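Local coordinates for tungstate ABC transporter, periplasmic tungstate-binding protein (Geobacter sulfurreducens, PDB 3LR1), which probably binds tungstate in the periplasm and delivers it to an ABC transporter for uptake into the cell, at residues L7-T12 with M218-Y223; G44-L49 with V58-R63. One frame throughout, in Å; residues are numbered along the deposited sequence.

Contact 1 (L7-T12 with M218-Y223)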
ATOM      1  N   LEU A   7       2.081 -21.451  -0.558  1.00 16.49           N
ATOM      2  CA  LEU A   7       1.545 -20.595   0.501  1.00 16.71           C
ATOM      3  C   LEU A   7       0.890 -19.476  -0.262  1.00 16.14           C
ATOM      4  O   LEU A   7       1.524 -18.906  -1.153  1.00 17.89           O
ATOM      5  CB  LEU A   7       2.718 -20.023   1.318  1.00 16.65           C
ATOM      6  CG  LEU A   7       2.357 -19.039   2.411  1.00 17.43           C
ATOM      7  CD1 LEU A   7       1.612 -19.734   3.538  1.00 18.73           C
ATOM      8  CD2 LEU A   7       3.684 -18.363   2.911  1.00 18.57           C
ATOM      9  N   LYS A   8      -0.331 -19.120   0.110  1.00 15.09           N
ATOM     10  CA  LYS A   8      -1.124 -18.071  -0.595  1.00 14.44           C
ATOM     11  C   LYS A   8      -1.156 -16.815   0.269  1.00 13.31           C
ATOM     12  O   LYS A   8      -1.450 -16.868   1.422  1.00 13.05           O
ATOM     13  CB  LYS A   8      -2.528 -18.564  -0.818  1.00 14.70           C
ATOM     14  CG  LYS A   8      -2.570 -19.631  -1.981  1.00 19.68           C
ATOM     15  CD  LYS A   8      -4.019 -19.842  -2.423  1.00 23.07           C
ATOM     16  CE  LYS A   8      -4.672 -20.913  -1.619  1.00 26.97           C
ATOM     17  NZ  LYS A   8      -6.202 -20.982  -1.919  1.00 30.24           N
HETATM   18  N   MSE A   9      -0.754 -15.711  -0.281  1.00 13.43           N
HETATM   19  CA  MSE A   9      -0.759 -14.434   0.382  1.00 13.27           C
HETATM   20  C   MSE A   9      -1.674 -13.469  -0.386  1.00 13.48           C
HETATM   21  O   MSE A   9      -1.489 -13.209  -1.591  1.00 13.05           O
HETATM   22  CB  MSE A   9       0.645 -13.854   0.427  1.00 15.42           C
HETATM   23  CG  MSE A   9       0.750 -12.510   1.038  1.00 21.23           C
HETATM   24 SE   MSE A   9       2.658 -12.028   1.107  1.00 43.18          SE
HETATM   25  CE  MSE A   9       2.556 -11.043  -0.425  1.00 33.15           C
ATOM     26  N   SER A  10      -2.629 -12.885   0.310  1.00 13.74           N
ATOM     27  CA  SER A  10      -3.400 -11.791  -0.316  1.00 12.94           C
ATOM     28  C   SER A  10      -2.730 -10.472   0.030  1.00 12.96           C
ATOM     29  O   SER A  10      -2.187 -10.290   1.135  1.00 12.58           O
ATOM     30  CB  SER A  10      -4.878 -11.750   0.088  1.00 12.69           C
ATOM     31  OG  SER A  10      -4.993 -11.422   1.450  1.00 12.34           O
ATOM     32  N   THR A  11      -2.767  -9.575  -0.939  1.00 12.20           N
ATOM     33  CA  THR A  11      -2.180  -8.225  -0.826  1.00 13.84           C
ATOM     34  C   THR A  11      -2.908  -7.277  -1.752  1.00 14.48           C
ATOM     35  O   THR A  11      -3.921  -7.648  -2.389  1.00 13.70           O
ATOM     36  CB  THR A  11      -0.677  -8.220  -1.069  1.00 13.38           C
ATOM     37  OG1 THR A  11      -0.087  -6.977  -0.616  1.00 16.76           O
ATOM     38  CG2 THR A  11      -0.272  -8.529  -2.475  1.00 12.94           C
ATOM     39  N   THR A  12      -2.459  -6.044  -1.827  1.00 17.43           N
ATOM     40  CA  THR A  12      -3.122  -5.156  -2.760  1.00 19.76           C
ATOM     41  C   THR A  12      -2.324  -4.988  -4.041  1.00 22.32           C
ATOM     42  O   THR A  12      -1.102  -5.194  -4.066  1.00 21.91           O
ATOM     43  CB  THR A  12      -3.369  -3.780  -2.171  1.00 19.47           C
ATOM     44  OG1 THR A  12      -2.129  -3.159  -2.008  1.00 21.97           O
ATOM     45  CG2 THR A  12      -4.115  -3.850  -0.864  1.00 16.68           C
HETATM   46  N   MSE A 218       3.660 -18.616   9.459  1.00 14.97           N
HETATM   47  CA  MSE A 218       4.441 -18.093  10.563  1.00 15.31           C
HETATM   48  C   MSE A 218       5.947 -17.999  10.180  1.00 16.60           C
HETATM   49  O   MSE A 218       6.644 -17.027  10.553  1.00 15.16           O
HETATM   50  CB  MSE A 218       4.161 -18.903  11.800  1.00 16.22           C
HETATM   51  CG  MSE A 218       2.781 -18.618  12.437  1.00 16.03           C
HETATM   52 SE   MSE A 218       2.423 -16.718  12.824  1.00 23.57          SE
HETATM   53  CE  MSE A 218       2.679 -15.888  11.073  1.00 33.22           C
ATOM     54  N   LYS A 219       6.410 -18.948   9.372  1.00 17.12           N
ATOM     55  CA  LYS A 219       7.787 -18.850   8.880  1.00 17.70           C
ATOM     56  C   LYS A 219       7.992 -17.668   8.004  1.00 17.09           C
ATOM     57  O   LYS A 219       9.020 -16.989   8.105  1.00 15.74           O
ATOM     58  CB  LYS A 219       8.215 -20.100   8.209  1.00 18.45           C
ATOM     59  CG  LYS A 219       8.542 -21.215   9.192  1.00 21.40           C
ATOM     60  CD  LYS A 219       8.582 -22.554   8.459  1.00 25.47           C
ATOM     61  CE  LYS A 219       9.132 -23.641   9.334  1.00 28.07           C
ATOM     62  NZ  LYS A 219       8.769 -24.978   8.729  1.00 32.42           N
ATOM     63  N   LEU A 220       6.988 -17.392   7.158  1.00 16.67           N
ATOM     64  CA  LEU A 220       7.036 -16.233   6.310  1.00 15.87           C
ATOM     65  C   LEU A 220       7.102 -14.953   7.118  1.00 16.27           C
ATOM     66  O   LEU A 220       7.945 -14.065   6.826  1.00 15.06           O
ATOM     67  CB  LEU A 220       5.909 -16.207   5.292  1.00 14.88           C
ATOM     68  CG  LEU A 220       5.963 -14.999   4.349  1.00 12.14           C
ATOM     69  CD1 LEU A 220       7.225 -15.031   3.386  1.00 12.21           C
ATOM     70  CD2 LEU A 220       4.659 -14.887   3.517  1.00 13.29           C
ATOM     71  N   ILE A 221       6.243 -14.836   8.134  1.00 17.51           N
ATOM     72  CA  ILE A 221       6.226 -13.630   8.916  1.00 16.84           C
ATOM     73  C   ILE A 221       7.573 -13.438   9.657  1.00 15.69           C
ATOM     74  O   ILE A 221       8.104 -12.335   9.710  1.00 15.24           O
ATOM     75  CB  ILE A 221       5.046 -13.623   9.937  1.00 16.64           C
ATOM     76  CG1 ILE A 221       3.710 -13.562   9.149  1.00 16.85           C
ATOM     77  CG2 ILE A 221       5.237 -12.423  10.891  1.00 16.32           C
ATOM     78  CD1 ILE A 221       2.388 -13.680  10.015  1.00 17.01           C
ATOM     79  N   ASP A 222       8.109 -14.501  10.202  1.00 17.19           N
ATOM     80  CA  ASP A 222       9.432 -14.477  10.880  1.00 18.32           C
ATOM     81  C   ASP A 222      10.529 -14.017   9.922  1.00 17.74           C
ATOM     82  O   ASP A 222      11.433 -13.263  10.283  1.00 18.60           O
ATOM     83  CB  ASP A 222       9.776 -15.873  11.456  1.00 19.37           C
ATOM     84  CG  ASP A 222       8.908 -16.263  12.712  1.00 25.09           C
ATOM     85  OD1 ASP A 222       8.249 -15.390  13.323  1.00 28.80           O
ATOM     86  OD2 ASP A 222       8.898 -17.462  13.106  1.00 32.56           O
ATOM     87  N   TYR A 223      10.394 -14.472   8.681  1.00 17.62           N
ATOM     88  CA  TYR A 223      11.355 -14.162   7.637  1.00 16.78           C
ATOM     89  C   TYR A 223      11.332 -12.709   7.263  1.00 15.49           C
ATOM     90  O   TYR A 223      12.376 -12.062   7.239  1.00 15.72           O
ATOM     91  CB  TYR A 223      11.211 -15.092   6.409  1.00 15.72           C
ATOM     92  CG  TYR A 223      11.948 -14.524   5.197  1.00 17.29           C
ATOM     93  CD1 TYR A 223      13.330 -14.632   5.046  1.00 20.11           C
ATOM     94  CD2 TYR A 223      11.244 -13.886   4.216  1.00 16.36           C
ATOM     95  CE1 TYR A 223      13.976 -14.094   3.904  1.00 18.98           C
ATOM     96  CE2 TYR A 223      11.880 -13.337   3.107  1.00 17.64           C
ATOM     97  CZ  TYR A 223      13.217 -13.439   2.971  1.00 17.43           C
ATOM     98  OH  TYR A 223      13.775 -12.855   1.910  1.00 17.03           O
TER
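Leu7 makes the closest approach between strand 7-12 and helix 218-223: its CD2 lies 3.7 Å from CD2 of Leu220 and 3.9 Å from CB of the same residue. With CG turned opposite the backbone N (chi1 176°), the isobutyl group of Leu7 reaches out from the sheet, and the two leucine side chains cross obliquely, branch against branch. Leu220 is set the same way (chi1 -178°), which points its side chain at the sheet; its CD2 meets both Leu7 and Met9.

Two residues on from Leu7, selenomethionine Met9 returns to the helix side. Its chain, extended as far as SE, carries that atom to 4.2 Å from Leu220 CD2, a looser contact than that of the leucines. The strand is an inner one of the sheet in one lobe of a periplasmic binding protein fold, flanked by parallel strands 35-41 and 57-60, and helix 214-224 packs on one face of that sheet late in the chain. Helix 20-32 shares this face, with Phe28 touching Leu220 and Leu21 touching Met9. The contact is buried but small, 115 Å² over both segments, and entirely apolar.

Beyond Met9 the strand diverges from the helix, the backbones having been nearest at its start, where CA of Leu7 is 9.1 Å from CA of Leu220. Ser10 turns to the opposite face, and by Thr12, at the N-cap position of helix 13-18, the chain has run well clear of helix 218-223.

Contact 2 (G44-L49 with V58-R63); sequences GQALKL and VFVHAR
Val58 sets CG1 opposite its backbone N (chi1 175°), which leaves CG2 opposite its carbonyl carbon, and the two methyls meet different residues of helix 44-49. CG1 lies 4.2 Å from CD2 of Leu47, whose chi1 of -67° and extended chi2 swing its tip toward the strand although its CB starts off to the side; the two side chains cross at about a right angle. CG2 sits 4.0 Å from O of Ala46, a van der Waals contact of a methyl with the carbonyl oxygen.

This is the helix-to-strand half of a right-handed beta-alpha-beta crossover: strand 35-41 leads into helix 43-51, which runs back over one face of the sheet to strand 57-60, as in periplasmic binding proteins. The crossover passes over strand 6-12, which lies between the two strands and is parallel to both. The short axes of helix 44-49 and strand 58-60 are 8.8 Å apart and nearly antiparallel, at 162°. Ala46, with a single methyl, lies nearest the strand, its CA 6.9 Å from CA of Val58.

Val58 and Val60 point to the helix side, while Phe59 between them faces the other way, its ring meeting Tyr199. Phe69 of helix 63-71 covers both Leu47 and Val58, and the segments bury 187 Å² between them, mostly through side-chain methyl groups. The strand ends near the ligand: the side chain of Val60 is about 7 Å from a bound tungsten ion, and its CG1 rests 3.9 Å from Ala46 CB.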
ATOM      1  N   GLY A  44     -10.225  -4.321   0.421  1.00 15.05           N
ATOM      2  CA  GLY A  44     -11.362  -5.011   0.982  1.00 14.14           C
ATOM      3  C   GLY A  44     -11.331  -6.492   0.638  1.00 12.17           C
ATOM      4  O   GLY A  44     -11.574  -7.330   1.451  1.00 11.91           O
ATOM      5  N   GLN A  45     -11.037  -6.801  -0.613  1.00 12.07           N
ATOM      6  CA  GLN A  45     -10.985  -8.183  -1.099  1.00 11.53           C
ATOM      7  C   GLN A  45      -9.835  -8.992  -0.517  1.00 11.30           C
ATOM      8  O   GLN A  45      -9.984 -10.202  -0.234  1.00 10.61           O
ATOM      9  CB  GLN A  45     -11.017  -8.229  -2.646  1.00 10.89           C
ATOM     10  CG  GLN A  45     -11.155  -9.602  -3.221  1.00 11.03           C
ATOM     11  CD  GLN A  45     -12.562 -10.177  -3.009  1.00 10.53           C
ATOM     12  OE1 GLN A  45     -12.771 -10.966  -2.080  1.00 13.96           O
ATOM     13  NE2 GLN A  45     -13.564  -9.693  -3.811  1.00 10.35           N
ATOM     14  N   ALA A  46      -8.727  -8.323  -0.229  1.00 10.98           N
ATOM     15  CA  ALA A  46      -7.587  -9.016   0.327  1.00 12.31           C
ATOM     16  C   ALA A  46      -7.967  -9.535   1.723  1.00 11.33           C
ATOM     17  O   ALA A  46      -7.658 -10.658   2.062  1.00 11.97           O
ATOM     18  CB  ALA A  46      -6.317  -8.108   0.352  1.00 13.08           C
ATOM     19  N   LEU A  47      -8.716  -8.743   2.497  1.00 11.37           N
ATOM     20  CA  LEU A  47      -9.178  -9.177   3.809  1.00 11.37           C
ATOM     21  C   LEU A  47     -10.310 -10.166   3.643  1.00 11.57           C
ATOM     22  O   LEU A  47     -10.314 -11.140   4.383  1.00 12.81           O
ATOM     23  CB  LEU A  47      -9.558  -7.964   4.621  1.00 11.43           C
ATOM     24  CG  LEU A  47      -8.405  -7.048   4.993  1.00 16.11           C
ATOM     25  CD1 LEU A  47      -8.953  -5.627   5.126  1.00 22.16           C
ATOM     26  CD2 LEU A  47      -7.771  -7.524   6.276  1.00 18.72           C
ATOM     27  N   LYS A  48     -11.213  -9.981   2.650  1.00 10.99           N
ATOM     28  CA  LYS A  48     -12.327 -10.939   2.445  1.00 11.85           C
ATOM     29  C   LYS A  48     -11.798 -12.359   2.137  1.00 11.33           C
ATOM     30  O   LYS A  48     -12.355 -13.362   2.604  1.00 11.58           O
ATOM     31  CB  LYS A  48     -13.305 -10.524   1.331  1.00 12.60           C
ATOM     32  CG  LYS A  48     -14.209  -9.433   1.697  1.00 16.91           C
ATOM     33  CD  LYS A  48     -15.207  -9.187   0.613  1.00 24.04           C
ATOM     34  CE  LYS A  48     -16.116  -7.989   1.021  1.00 26.32           C
ATOM     35  NZ  LYS A  48     -17.103  -8.384   2.061  1.00 28.63           N
ATOM     36  N   LEU A  49     -10.704 -12.430   1.393  1.00 11.23           N
ATOM     37  CA  LEU A  49     -10.081 -13.697   1.065  1.00 10.85           C
ATOM     38  C   LEU A  49      -9.556 -14.396   2.316  1.00 11.09           C
ATOM     39  O   LEU A  49      -9.761 -15.589   2.492  1.00 11.91           O
ATOM     40  CB  LEU A  49      -8.990 -13.528   0.023  1.00 10.91           C
ATOM     41  CG  LEU A  49      -9.448 -13.259  -1.422  1.00 10.59           C
ATOM     42  CD1 LEU A  49      -8.203 -12.894  -2.228  1.00 11.93           C
ATOM     43  CD2 LEU A  49     -10.217 -14.493  -1.956  1.00 12.25           C
ATOM     44  N   VAL A  58      -2.154 -12.483   5.035  1.00 13.62           N
ATOM     45  CA  VAL A  58      -2.637 -11.242   4.510  1.00 12.90           C
ATOM     46  C   VAL A  58      -1.569 -10.207   4.726  1.00 13.56           C
ATOM     47  O   VAL A  58      -1.076 -10.085   5.838  1.00 13.97           O
ATOM     48  CB  VAL A  58      -4.011 -10.824   5.175  1.00 12.72           C
ATOM     49  CG1 VAL A  58      -4.460  -9.476   4.707  1.00 14.67           C
ATOM     50  CG2 VAL A  58      -5.086 -11.878   4.896  1.00 11.21           C
ATOM     51  N   PHE A  59      -1.280  -9.407   3.696  1.00 14.53           N
ATOM     52  CA  PHE A  59      -0.229  -8.363   3.790  1.00 14.69           C
ATOM     53  C   PHE A  59      -0.766  -7.058   3.185  1.00 15.71           C
ATOM     54  O   PHE A  59      -0.873  -6.916   1.949  1.00 16.93           O
ATOM     55  CB  PHE A  59       1.032  -8.835   3.078  1.00 14.97           C
ATOM     56  CG  PHE A  59       2.161  -7.834   3.056  1.00 15.03           C
ATOM     57  CD1 PHE A  59       2.668  -7.318   4.191  1.00 17.34           C
ATOM     58  CD2 PHE A  59       2.702  -7.447   1.886  1.00 17.69           C
ATOM     59  CE1 PHE A  59       3.772  -6.450   4.185  1.00 17.72           C
ATOM     60  CE2 PHE A  59       3.813  -6.568   1.853  1.00 21.12           C
ATOM     61  CZ  PHE A  59       4.314  -6.075   3.019  1.00 21.05           C
ATOM     62  N   VAL A  60      -1.114  -6.123   4.038  1.00 15.27           N
ATOM     63  CA  VAL A  60      -1.821  -4.924   3.594  1.00 15.21           C
ATOM     64  C   VAL A  60      -1.382  -3.730   4.405  1.00 15.52           C
ATOM     65  O   VAL A  60      -0.798  -3.869   5.462  1.00 17.48           O
ATOM     66  CB  VAL A  60      -3.351  -5.047   3.715  1.00 16.18           C
ATOM     67  CG1 VAL A  60      -3.921  -6.127   2.714  1.00 15.89           C
ATOM     68  CG2 VAL A  60      -3.774  -5.314   5.147  1.00 14.84           C
ATOM     69  N   HIS A  61      -1.682  -2.557   3.924  1.00 18.58           N
ATOM     70  CA  HIS A  61      -1.416  -1.328   4.677  1.00 19.51           C
ATOM     71  C   HIS A  61      -2.801  -0.719   4.848  1.00 19.91           C
ATOM     72  O   HIS A  61      -3.280  -0.021   3.990  1.00 22.44           O
ATOM     73  CB  HIS A  61      -0.433  -0.338   3.929  1.00 19.56           C
ATOM     74  CG  HIS A  61      -0.243   0.949   4.671  1.00 21.16           C
ATOM     75  ND1 HIS A  61      -0.019   0.988   6.036  1.00 24.77           N
ATOM     76  CD2 HIS A  61      -0.357   2.240   4.282  1.00 25.00           C
ATOM     77  CE1 HIS A  61       0.020   2.249   6.444  1.00 25.29           C
ATOM     78  NE2 HIS A  61      -0.184   3.024   5.403  1.00 27.82           N
ATOM     79  N   ALA A  62      -3.447  -0.958   5.984  1.00 19.96           N
ATOM     80  CA  ALA A  62      -4.831  -0.455   6.228  1.00 20.74           C
ATOM     81  C   ALA A  62      -5.131  -0.719   7.684  1.00 20.24           C
ATOM     82  O   ALA A  62      -5.754  -1.742   8.079  1.00 21.61           O
ATOM     83  CB  ALA A  62      -5.823  -1.165   5.356  1.00 21.02           C
ATOM     84  N   ARG A  63      -4.598   0.146   8.494  1.00 20.22           N
ATOM     85  CA  ARG A  63      -4.495  -0.139   9.927  1.00 22.44           C
ATOM     86  C   ARG A  63      -5.849  -0.465  10.605  1.00 20.78           C
ATOM     87  O   ARG A  63      -5.988  -1.473  11.322  1.00 20.11           O
ATOM     88  CB  ARG A  63      -3.807   1.038  10.652  1.00 23.79           C
ATOM     89  CG  ARG A  63      -3.624   0.804  12.177  1.00 31.00           C
ATOM     90  CD  ARG A  63      -3.084  -0.643  12.468  1.00 38.15           C
ATOM     91  NE  ARG A  63      -1.820  -0.658  13.202  1.00 44.53           N
ATOM     92  CZ  ARG A  63      -0.640  -0.377  12.650  1.00 49.15           C
ATOM     93  NH1 ARG A  63      -0.581  -0.051  11.355  1.00 53.42           N
ATOM     94  NH2 ARG A  63       0.484  -0.417  13.370  1.00 49.20           N
TER

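Overall arrangement
From the N terminus, strand 6-12 supplies the first side of contact 1. The chain then passes through helix 20-32 and strand 35-41 to helix 43-51 and strand 57-60, where contact 2 closes a short loop, leaving eight residues between its segments. Contact 1 closes only when helix 214-224 arrives, with 205 residues between its segments, so contact 2 is nested inside it. Their centres are 12 Å apart, and strands 6-12 and 57-60 are neighbours in the sheet. Contact 1 fastens a late helix to one face and contact 2 an early helix to the other, while Ser10 OG to Ala46 O, 2.8 Å, probably hydrogen-bonds the two contacts together.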